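Local coordinates for ABC transporter, periplasmic solute-binding protein (Rhizobium meliloti, PDB 4WED) that probably captures a solute, perhaps a peptide or a nickel complex, in the periplasm and hands it over to an ABC importer, at residues C115-N118 with L119-M123; A278-P281 with D282-E285; A342-L345 with L346-G350; E383-Q386 with S387-E391; P458-N461 with A462-A466. All coordinates share one frame; numbering follows the deposited sequence.

Overall arrangement
All five contacts are short-range, each joining consecutive turns of one helix or the residues of one turn, and no two of them touch. Contacts 2, 3 and 4 gather on one side of the molecule, with centres 17 to 19 Å apart; contacts 3 and 4 come nearest, about 5 Å between their closest atoms, and helix 290-299 is packed by both contact 2 and contact 3. Contact 1 lies across the chain's centre from contacts 3 and 4, its centre 59 Å from that of contact 3. Contact 5 stands between, 30 Å from contact 1 and 25 Å from contact 2, centre to centre. None includes Asp62 or Asp515, which bind the sodium ion.

Contact 1: C115-N118 with L119-M123; sequences CKWN and LERWM
Arg121 lies over one face of the Trp117 indole, one helical turn further on, and the two side chains run side by side in the same direction. CD and NE of Arg121 both lie over that face: CD sits 3.6 Å from the centroid of the Trp117 six-membered ring, 15° off the normal, a CH-pi contact, and NE makes the closest approach, 3.1 Å from CH2 of Trp117. The guanidinium turns its edge to the ring, the planes 62° apart. With CG of Trp117 opposite the backbone N (chi1 178°), the indole leans along the helix under the arginine. With an alanine in place of Trp117, Arg121 would lose the face beneath it and its chain would probably be set free to turn.

The tight side is buried. SG of Cys115 meets CD1 of Leu119 at 3.8 Å, and Leu119 reaches on to Leu140 of strand 137-144. Leu172 N holds OD1 of Asn118, and the carbonyl of Ala114 its ND2. On the looser flank Glu120 is exposed to solvent, and Lys116, partly exposed, lies on Leu140 and Val142. Their chains cross obliquely; CE of Lys116 is 3.1 Å from OE2 of Glu120, but NZ stays 4.4 Å from that oxygen, too far for a salt bridge.

Leu119 N and Glu120 N bond four residues back, whereas Arg121 N bonds three back, to Asn118 O, from above the carbonyl plane. Backbone bonds thus hold the turn, the side chains add a CH-pi and an apolar contact, and the Lys116 and Glu120 charges probably add only diffuse attraction.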
# COMPACT_ATOMS: atom_id res chain seq x y z
N CYS A 115 -19.34 19.70 5.86
CA CYS A 115 -19.06 18.43 5.24
C CYS A 115 -19.52 18.34 3.78
O CYS A 115 -18.75 17.93 2.91
CB CYS A 115 -19.73 17.34 6.06
SG CYS A 115 -19.36 15.70 5.45
N LYS A 116 -20.77 18.71 3.53
CA LYS A 116 -21.29 18.80 2.16
C LYS A 116 -20.41 19.68 1.29
O LYS A 116 -20.12 19.33 0.15
CB LYS A 116 -22.72 19.39 2.18
CG LYS A 116 -23.41 19.68 0.84
CD LYS A 116 -24.83 20.23 1.09
CE LYS A 116 -25.75 20.17 -0.13
NZ LYS A 116 -27.23 20.09 0.18
N TRP A 117 -20.03 20.84 1.82
CA TRP A 117 -19.29 21.85 1.06
C TRP A 117 -17.96 21.30 0.56
O TRP A 117 -17.55 21.56 -0.54
CB TRP A 117 -19.05 23.07 1.95
CG TRP A 117 -18.24 24.20 1.31
CD1 TRP A 117 -18.73 25.23 0.58
CD2 TRP A 117 -16.81 24.42 1.40
NE1 TRP A 117 -17.71 26.06 0.19
CE2 TRP A 117 -16.52 25.59 0.67
CE3 TRP A 117 -15.75 23.73 2.02
CZ2 TRP A 117 -15.22 26.11 0.54
CZ3 TRP A 117 -14.46 24.23 1.88
CH2 TRP A 117 -14.21 25.42 1.15
N ASN A 118 -17.31 20.52 1.41
CA ASN A 118 -16.08 19.80 1.05
C ASN A 118 -16.30 18.69 0.06
O ASN A 118 -15.63 18.60 -0.96
CB ASN A 118 -15.44 19.17 2.29
CG ASN A 118 -14.51 20.12 3.01
OD1 ASN A 118 -13.39 20.34 2.57
ND2 ASN A 118 -14.96 20.68 4.11
N LEU A 119 -17.24 17.82 0.39
CA LEU A 119 -17.56 16.72 -0.47
C LEU A 119 -17.95 17.19 -1.84
O LEU A 119 -17.55 16.61 -2.84
CB LEU A 119 -18.69 15.96 0.17
CG LEU A 119 -18.19 15.15 1.36
CD1 LEU A 119 -19.35 14.38 1.94
CD2 LEU A 119 -17.04 14.19 1.02
N GLU A 120 -18.72 18.27 -1.90
CA GLU A 120 -19.10 18.86 -3.18
C GLU A 120 -17.90 19.43 -3.96
O GLU A 120 -17.99 19.66 -5.15
CB GLU A 120 -20.13 19.96 -2.97
CG GLU A 120 -21.53 19.43 -2.71
CD GLU A 120 -22.52 20.56 -2.47
OE1 GLU A 120 -22.06 21.72 -2.28
OE2 GLU A 120 -23.75 20.30 -2.47
N ARG A 121 -16.79 19.68 -3.27
CA ARG A 121 -15.61 20.19 -3.93
C ARG A 121 -14.90 19.12 -4.75
O ARG A 121 -14.17 19.45 -5.67
CB ARG A 121 -14.63 20.79 -2.91
CG ARG A 121 -14.96 22.22 -2.54
CD ARG A 121 -14.21 22.65 -1.28
NE ARG A 121 -13.41 23.86 -1.46
CZ ARG A 121 -12.28 23.93 -2.17
NH1 ARG A 121 -11.81 22.87 -2.80
NH2 ARG A 121 -11.62 25.06 -2.24
N TRP A 122 -15.08 17.84 -4.43
CA TRP A 122 -14.32 16.81 -5.16
C TRP A 122 -15.13 15.66 -5.74
O TRP A 122 -14.71 15.04 -6.71
CB TRP A 122 -13.17 16.24 -4.30
CG TRP A 122 -13.62 15.54 -3.06
CD1 TRP A 122 -13.80 16.09 -1.80
CD2 TRP A 122 -13.92 14.16 -2.94
NE1 TRP A 122 -14.22 15.13 -0.92
CE2 TRP A 122 -14.29 13.93 -1.59
CE3 TRP A 122 -13.90 13.10 -3.84
CZ2 TRP A 122 -14.67 12.66 -1.12
CZ3 TRP A 122 -14.26 11.83 -3.38
CH2 TRP A 122 -14.65 11.63 -2.02
N MSE A 123 -16.28 15.37 -5.16
CA MSE A 123 -17.01 14.19 -5.57
C MSE A 123 -17.82 14.38 -6.82
O MSE A 123 -18.71 15.23 -6.88
CB MSE A 123 -17.99 13.81 -4.49
CG MSE A 123 -17.31 12.81 -3.59
SE MSE A 123 -18.67 11.96 -2.41
CE MSE A 123 -19.43 13.66 -1.85

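Contact 2: A278-P281 with D282-E285; sequences AFNP and DRAE
Asn280 meets the residues after it through its carbonyl and its side chain alike. Among backbone bonds, Asn280 O takes the N-H of Ala284 at 3.0 Å, in the carbonyl plane and nearly straight (163°). This closes an alpha turn, a single helix-like turn through Pro281, Asp282 and Arg283. Nested inside it is a weak bond from Arg283 N to Asn280 O at 3.2 Å. Proline suits the first position of the turn, since its ring holds phi near the value needed there.

The side chain of Asn280 adds a weak bond of its own: OD1 lies 3.3 Å from the N of Asp282, a weak Asx turn at the start of the alpha turn. A chi1 of -173° turns the amide of Asn280 away from its own N and forward over the turn.

Van der Waals contact completes the fit. ND2 of Asn280 rests 3.4 Å from CB of Arg283, the two side chains crossing at about a right angle, and CB of Ala284 lies 3.6 Å from the carbonyl O of Asn280. CB of Asp282 comes within 3.6 Å of OD1 of Asn280.

The polar ends of two side chains reach adjacent residues just before strand 417-421: ND2 of Asn280 donates to the carbonyl of Tyr415, and the extended Arg283 forms a salt bridge with Asp416. The turn therefore closes strand 274-279 just where that strand pairs antiparallel with strand 417-421, Phe279 packing on helix 290-299 and Pro281 on the chain leading into that helix.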
# COMPACT_ATOMS: atom_id res chain seq x y z
N ALA A 278 5.05 -13.88 -11.53
CA ALA A 278 4.00 -14.20 -12.44
C ALA A 278 4.45 -15.26 -13.44
O ALA A 278 5.64 -15.35 -13.77
CB ALA A 278 3.60 -12.95 -13.22
N PHE A 279 3.48 -16.03 -13.92
CA PHE A 279 3.72 -17.13 -14.83
C PHE A 279 3.04 -16.78 -16.11
O PHE A 279 1.93 -16.25 -16.08
CB PHE A 279 3.04 -18.41 -14.30
CG PHE A 279 3.68 -18.97 -13.05
CD1 PHE A 279 4.97 -19.47 -13.10
CD2 PHE A 279 2.98 -19.03 -11.85
CE1 PHE A 279 5.56 -20.01 -11.96
CE2 PHE A 279 3.56 -19.54 -10.71
CZ PHE A 279 4.87 -20.04 -10.77
N ASN A 280 3.64 -17.11 -17.24
CA ASN A 280 2.94 -16.93 -18.50
C ASN A 280 2.81 -18.19 -19.32
O ASN A 280 3.61 -18.44 -20.24
CB ASN A 280 3.62 -15.89 -19.33
CG ASN A 280 2.83 -15.56 -20.56
OD1 ASN A 280 1.70 -16.04 -20.73
ND2 ASN A 280 3.39 -14.77 -21.42
N PRO A 281 1.78 -19.01 -19.00
CA PRO A 281 1.68 -20.33 -19.66
C PRO A 281 1.30 -20.24 -21.15
O PRO A 281 1.59 -21.14 -21.91
CB PRO A 281 0.65 -21.08 -18.83
CG PRO A 281 -0.03 -20.06 -17.96
CD PRO A 281 0.82 -18.83 -17.89
N ASP A 282 0.69 -19.12 -21.55
CA ASP A 282 0.36 -18.89 -22.97
C ASP A 282 1.63 -18.83 -23.83
O ASP A 282 1.61 -19.22 -24.99
CB ASP A 282 -0.47 -17.62 -23.15
CG ASP A 282 -1.81 -17.67 -22.37
OD1 ASP A 282 -2.46 -18.73 -22.38
OD2 ASP A 282 -2.21 -16.65 -21.77
N ARG A 283 2.71 -18.31 -23.26
CA ARG A 283 4.00 -18.29 -23.94
C ARG A 283 4.90 -19.51 -23.70
O ARG A 283 5.53 -20.01 -24.61
CB ARG A 283 4.75 -17.03 -23.55
CG ARG A 283 5.99 -16.75 -24.38
CD ARG A 283 6.68 -15.50 -23.89
NE ARG A 283 7.83 -15.15 -24.69
CZ ARG A 283 9.07 -15.08 -24.22
NH1 ARG A 283 10.06 -14.75 -25.02
NH2 ARG A 283 9.31 -15.34 -22.96
N ALA A 284 4.93 -19.96 -22.45
CA ALA A 284 5.79 -21.03 -22.02
C ALA A 284 4.95 -22.30 -21.81
O ALA A 284 4.35 -22.51 -20.75
CB ALA A 284 6.45 -20.63 -20.71
N GLU A 285 4.94 -23.17 -22.81
CA GLU A 285 4.12 -24.38 -22.74
C GLU A 285 4.29 -25.22 -21.44
O GLU A 285 3.34 -25.86 -20.99
CB GLU A 285 4.40 -25.24 -23.98
CG GLU A 285 3.21 -25.99 -24.57
CD GLU A 285 3.67 -26.99 -25.62
OE1 GLU A 285 4.59 -26.66 -26.40
OE2 GLU A 285 3.14 -28.12 -25.66

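Contact 3: A342-L345 with L346-G350; sequences ASAL and LEKAG
The flat groups that meet between Ala342-Leu345 and Leu346-Gly350 are peptides, each carbonyl facing an N-H four residues on. Leu346 N approaches Ala342 O at 3.0 Å, tilted 17° from the carbonyl plane, and Glu347 N approaches Ser343 O with a somewhat larger tilt. The next two are more head-on: Lys348 N reaches Ala344 O at 2.9 Å with an N-H angle of 178°, and Ala349 N reaches Leu345 O, also at 2.9 Å.

Side-chain carbons lie close to these carbonyl oxygens. CG of Leu346 is 3.3 Å from Ala342 O, and CG of Lys348 is 3.4 Å from Ala344 O. Because CG of Lys348 sits opposite its carbonyl carbon (chi1 -69°), the extended chain runs back past Ala344, and NZ ends 4.3 Å from CB of Ala344.

Gly350, just past the helix, takes part in a Schellman motif: its phi is positive, and Gly350 N bonds to Glu347 O at 2.8 Å. A side chain at these backbone angles would jam against the carbonyl O of Ala349.

Beyond the helix, Glu347 makes a salt bridge with Arg357, and Lys359 bonds to the carbonyl of Ala349. Leu345, Leu346 and Lys348 set this end of helix 339-348 against helix 290-299, Leu346 on Ala295, Leu345 on Gln291 and Lys294, and Lys348 on Gln291 as well.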
# COMPACT_ATOMS: atom_id res chain seq x y z
N ALA A 342 10.36 -30.46 -5.33
CA ALA A 342 10.28 -29.84 -6.65
C ALA A 342 10.71 -30.78 -7.78
O ALA A 342 10.03 -30.92 -8.80
CB ALA A 342 11.09 -28.56 -6.66
N SER A 343 11.86 -31.41 -7.59
CA SER A 343 12.40 -32.39 -8.54
C SER A 343 11.39 -33.53 -8.78
O SER A 343 11.22 -34.03 -9.89
CB SER A 343 13.67 -33.01 -7.93
OG SER A 343 14.65 -32.03 -7.65
N ALA A 344 10.78 -33.98 -7.71
CA ALA A 344 9.81 -35.06 -7.79
C ALA A 344 8.58 -34.62 -8.61
O ALA A 344 8.11 -35.37 -9.47
CB ALA A 344 9.40 -35.53 -6.38
N LEU A 345 8.07 -33.42 -8.38
CA LEU A 345 6.96 -32.91 -9.21
C LEU A 345 7.39 -32.91 -10.65
O LEU A 345 6.71 -33.46 -11.51
CB LEU A 345 6.58 -31.49 -8.83
CG LEU A 345 5.85 -31.44 -7.50
CD1 LEU A 345 5.85 -30.04 -6.90
CD2 LEU A 345 4.43 -31.94 -7.67
N LEU A 346 8.53 -32.31 -10.93
CA LEU A 346 8.97 -32.25 -12.32
C LEU A 346 9.06 -33.61 -12.96
O LEU A 346 8.68 -33.79 -14.13
CB LEU A 346 10.31 -31.55 -12.41
CG LEU A 346 10.21 -30.08 -12.03
CD1 LEU A 346 11.58 -29.47 -11.94
CD2 LEU A 346 9.32 -29.33 -13.01
N GLU A 347 9.56 -34.58 -12.22
CA GLU A 347 9.63 -35.96 -12.70
C GLU A 347 8.24 -36.59 -12.94
O GLU A 347 8.00 -37.17 -13.99
CB GLU A 347 10.46 -36.84 -11.75
CG GLU A 347 11.23 -37.94 -12.47
CD GLU A 347 12.69 -38.07 -12.02
OE1 GLU A 347 12.91 -38.92 -11.11
OE2 GLU A 347 13.60 -37.33 -12.54
N LYS A 348 7.33 -36.47 -11.99
CA LYS A 348 5.95 -36.91 -12.22
C LYS A 348 5.38 -36.25 -13.50
O LYS A 348 4.71 -36.89 -14.28
CB LYS A 348 5.08 -36.58 -11.00
CG LYS A 348 5.38 -37.39 -9.75
CD LYS A 348 4.74 -36.79 -8.50
CE LYS A 348 5.35 -37.33 -7.20
NZ LYS A 348 5.22 -36.35 -6.08
N ALA A 349 5.67 -34.96 -13.71
CA ALA A 349 5.19 -34.26 -14.90
C ALA A 349 5.94 -34.67 -16.17
O ALA A 349 5.60 -34.20 -17.22
CB ALA A 349 5.30 -32.75 -14.73
N GLY A 350 6.96 -35.51 -16.04
CA GLY A 350 7.73 -36.00 -17.19
C GLY A 350 8.94 -35.18 -17.61
O GLY A 350 9.41 -35.34 -18.71

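Contact 4: E383-Q386 with S387-E391; sequences EVIQ and SEMKE
Glu388 runs back along Val384, the two side chains side by side and pointing the same way. From its root, CB of Glu388 lies 3.5 Å from the carbonyl O of Ile385. CG passes 3.4 Å from the carbonyl O of Val384, placed there because it stands opposite its own carbonyl carbon and beside the backbone N (chi1 -74°). Beyond CG the chain is extended; CD comes within 3.7 Å of CG1 of Val384, and OE2 touches that same methyl at 3.4 Å. The other oxygen, OE1, a little farther from the valine, accepts the N-H of Asp301.

A second pair lies alongside in the same fashion. CG2 of Ile385 meets CG of Met389, present as selenomethionine, at 3.7 Å, and the selenium end bends off at chi2 and chi3. Beneath them Met389 N bonds to Ile385 O at 2.7 Å and 172°. Its neighbours are less direct: Lys390 N reaches Gln386 O at 3.0 Å from above the carbonyl plane, and the bond from Ser387 N to Glu383 O is weak.

Helix 378-392 is the crossover of a beta-alpha-beta unit between strands 362-370 and 395-400. Ile385 lies on Leu396 of the second strand and on Ile305 of helix 302-310, while Gln386 sends NE2 to the carbonyl of Leu396. The buried carboxylate of Glu388 therefore has a methyl beside one oxygen and a backbone N-H at the other; that N-H, at the start of helix 302-310, with Arg337 nearby, would probably favour the charged form.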
# COMPACT_ATOMS: atom_id res chain seq x y z
N GLU A 383 19.18 -13.82 -10.24
CA GLU A 383 20.37 -14.66 -10.19
C GLU A 383 20.35 -15.61 -9.01
O GLU A 383 20.95 -16.66 -9.07
CB GLU A 383 21.62 -13.80 -10.14
CG GLU A 383 21.72 -12.86 -11.34
CD GLU A 383 23.04 -12.12 -11.41
OE1 GLU A 383 23.54 -11.71 -10.34
OE2 GLU A 383 23.57 -11.95 -12.54
N VAL A 384 19.68 -15.22 -7.93
CA VAL A 384 19.41 -16.15 -6.85
C VAL A 384 18.51 -17.28 -7.37
O VAL A 384 18.81 -18.46 -7.23
CB VAL A 384 18.65 -15.47 -5.69
CG1 VAL A 384 18.22 -16.49 -4.64
CG2 VAL A 384 19.51 -14.39 -5.07
N ILE A 385 17.40 -16.88 -7.98
CA ILE A 385 16.40 -17.81 -8.51
C ILE A 385 16.99 -18.75 -9.57
O ILE A 385 16.83 -19.96 -9.50
CB ILE A 385 15.20 -17.03 -9.10
CG1 ILE A 385 14.47 -16.33 -7.95
CG2 ILE A 385 14.27 -17.94 -9.88
CD1 ILE A 385 13.55 -15.22 -8.38
N GLN A 386 17.68 -18.19 -10.55
CA GLN A 386 18.26 -18.96 -11.62
C GLN A 386 19.14 -20.10 -11.08
O GLN A 386 19.20 -21.23 -11.65
CB GLN A 386 19.13 -18.02 -12.45
CG GLN A 386 20.04 -18.69 -13.46
CD GLN A 386 20.97 -17.69 -14.11
OE1 GLN A 386 21.97 -17.27 -13.51
NE2 GLN A 386 20.66 -17.30 -15.34
N SER A 387 19.84 -19.75 -10.02
CA SER A 387 20.75 -20.65 -9.32
C SER A 387 19.96 -21.74 -8.55
O SER A 387 20.39 -22.90 -8.49
CB SER A 387 21.63 -19.82 -8.39
OG SER A 387 22.26 -20.64 -7.44
N GLU A 388 18.82 -21.36 -7.98
CA GLU A 388 17.97 -22.29 -7.28
C GLU A 388 17.19 -23.21 -8.22
O GLU A 388 16.99 -24.37 -7.89
CB GLU A 388 16.99 -21.51 -6.41
CG GLU A 388 17.69 -20.93 -5.20
CD GLU A 388 16.82 -19.94 -4.46
OE1 GLU A 388 15.71 -19.65 -4.96
OE2 GLU A 388 17.24 -19.46 -3.38
N MSE A 389 16.75 -22.67 -9.35
CA MSE A 389 16.14 -23.45 -10.44
C MSE A 389 17.09 -24.44 -11.06
O MSE A 389 16.74 -25.58 -11.41
CB MSE A 389 15.77 -22.42 -11.50
CG MSE A 389 14.66 -21.47 -11.05
SE MSE A 389 13.10 -22.53 -10.49
CE MSE A 389 13.39 -22.82 -8.55
N LYS A 390 18.33 -24.04 -11.16
CA LYS A 390 19.32 -24.91 -11.67
C LYS A 390 19.32 -26.16 -10.80
O LYS A 390 19.31 -27.26 -11.33
CB LYS A 390 20.67 -24.21 -11.71
CG LYS A 390 21.88 -25.12 -11.89
CD LYS A 390 22.24 -25.33 -13.34
CE LYS A 390 23.47 -26.22 -13.43
NZ LYS A 390 24.41 -25.75 -14.46
N GLU A 391 19.28 -26.00 -9.48
CA GLU A 391 19.36 -27.14 -8.55
C GLU A 391 18.21 -28.13 -8.72
O GLU A 391 18.40 -29.30 -8.47
CB GLU A 391 19.43 -26.67 -7.09
CG GLU A 391 20.83 -26.22 -6.65
CD GLU A 391 20.83 -25.37 -5.37
OE1 GLU A 391 20.05 -24.39 -5.29
OE2 GLU A 391 21.62 -25.66 -4.44

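Contact 5: P458-N461 with A462-A466; sequences PLIN and AATAA
Thr464 holds OG1 between its backbone N and its carbonyl carbon (chi1 58°), which drops the hydroxyl back over the preceding turn of the helix, onto Asn461. The same torsion sets CG2 opposite the carbonyl carbon, 3.4 Å from the carbonyl O of Ile460.

OG1 of Thr464 donates to Asn461 O at 3.0 Å, coming from above the carbonyl plane rather than onto a lone pair. Ala465 N gives that oxygen its second bond at 2.9 Å, and both donors approach from one face of its plane. With a valine in place of Thr464 the hydroxyl is gone, and Asn461 O would probably lose one of its two donors.

The remaining backbone bonds are the usual i to i+4 set. Thr464 N meets Ile460 O at 2.8 Å, and Ala463 N meets Leu459 O at 3.0 Å. The small side chains lie close in: CB of Ala462 is 3.4 Å from Pro458 O, and CB of Ala463 equally near Ile460 O. Ala466 N bonds back three residues to Ala463 O.

Helix 457-465 rests on two others, with one side open to solvent. Ile460, Ala463 and Thr464 face helix 430-437, Phe430 touching Ala463 and Thr464 and Cys437 touching Ile460; Leu459 and Ala462 turn instead to helix 471-485, meeting Val478, Trp481 and Thr474.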
# COMPACT_ATOMS: atom_id res chain seq x y z
N PRO A 458 -15.14 -14.87 -12.89
CA PRO A 458 -16.37 -15.03 -12.13
C PRO A 458 -16.18 -14.90 -10.63
O PRO A 458 -17.03 -14.39 -9.94
CB PRO A 458 -16.83 -16.43 -12.51
CG PRO A 458 -16.32 -16.63 -13.89
CD PRO A 458 -14.98 -15.94 -13.90
N LEU A 459 -15.06 -15.36 -10.13
CA LEU A 459 -14.83 -15.37 -8.70
C LEU A 459 -14.45 -13.98 -8.27
O LEU A 459 -14.87 -13.52 -7.20
CB LEU A 459 -13.70 -16.34 -8.37
CG LEU A 459 -13.91 -17.77 -8.85
CD1 LEU A 459 -12.60 -18.55 -8.67
CD2 LEU A 459 -15.07 -18.40 -8.07
N ILE A 460 -13.67 -13.29 -9.09
CA ILE A 460 -13.34 -11.88 -8.76
C ILE A 460 -14.60 -11.01 -8.78
O ILE A 460 -14.83 -10.27 -7.81
CB ILE A 460 -12.25 -11.29 -9.68
CG1 ILE A 460 -10.93 -12.06 -9.51
CG2 ILE A 460 -12.01 -9.81 -9.33
CD1 ILE A 460 -9.88 -11.71 -10.54
N ASN A 461 -15.41 -11.14 -9.84
CA ASN A 461 -16.70 -10.42 -9.96
C ASN A 461 -17.64 -10.65 -8.78
O ASN A 461 -18.30 -9.73 -8.28
CB ASN A 461 -17.41 -10.82 -11.25
CG ASN A 461 -16.72 -10.26 -12.50
OD1 ASN A 461 -16.10 -9.17 -12.49
ND2 ASN A 461 -16.83 -11.00 -13.60
N ALA A 462 -17.71 -11.89 -8.33
CA ALA A 462 -18.57 -12.23 -7.20
C ALA A 462 -18.02 -11.55 -5.95
O ALA A 462 -18.76 -10.95 -5.18
CB ALA A 462 -18.65 -13.74 -7.01
N ALA A 463 -16.71 -11.60 -5.77
CA ALA A 463 -16.10 -10.91 -4.63
C ALA A 463 -16.31 -9.39 -4.65
O ALA A 463 -16.54 -8.77 -3.59
CB ALA A 463 -14.64 -11.22 -4.58
N THR A 464 -16.23 -8.78 -5.83
CA THR A 464 -16.46 -7.34 -5.94
C THR A 464 -17.93 -7.01 -5.72
O THR A 464 -18.27 -5.90 -5.30
CB THR A 464 -15.93 -6.73 -7.27
OG1 THR A 464 -16.52 -7.36 -8.40
CG2 THR A 464 -14.39 -6.90 -7.34
N ALA A 465 -18.79 -7.99 -5.96
CA ALA A 465 -20.22 -7.79 -5.72
C ALA A 465 -20.60 -8.00 -4.25
O ALA A 465 -21.66 -7.56 -3.83
CB ALA A 465 -21.06 -8.70 -6.63
N ALA A 466 -19.73 -8.61 -3.45
CA ALA A 466 -20.12 -9.05 -2.11
C ALA A 466 -20.33 -7.88 -1.16
O ALA A 466 -19.76 -6.82 -1.36
CB ALA A 466 -19.06 -9.97 -1.54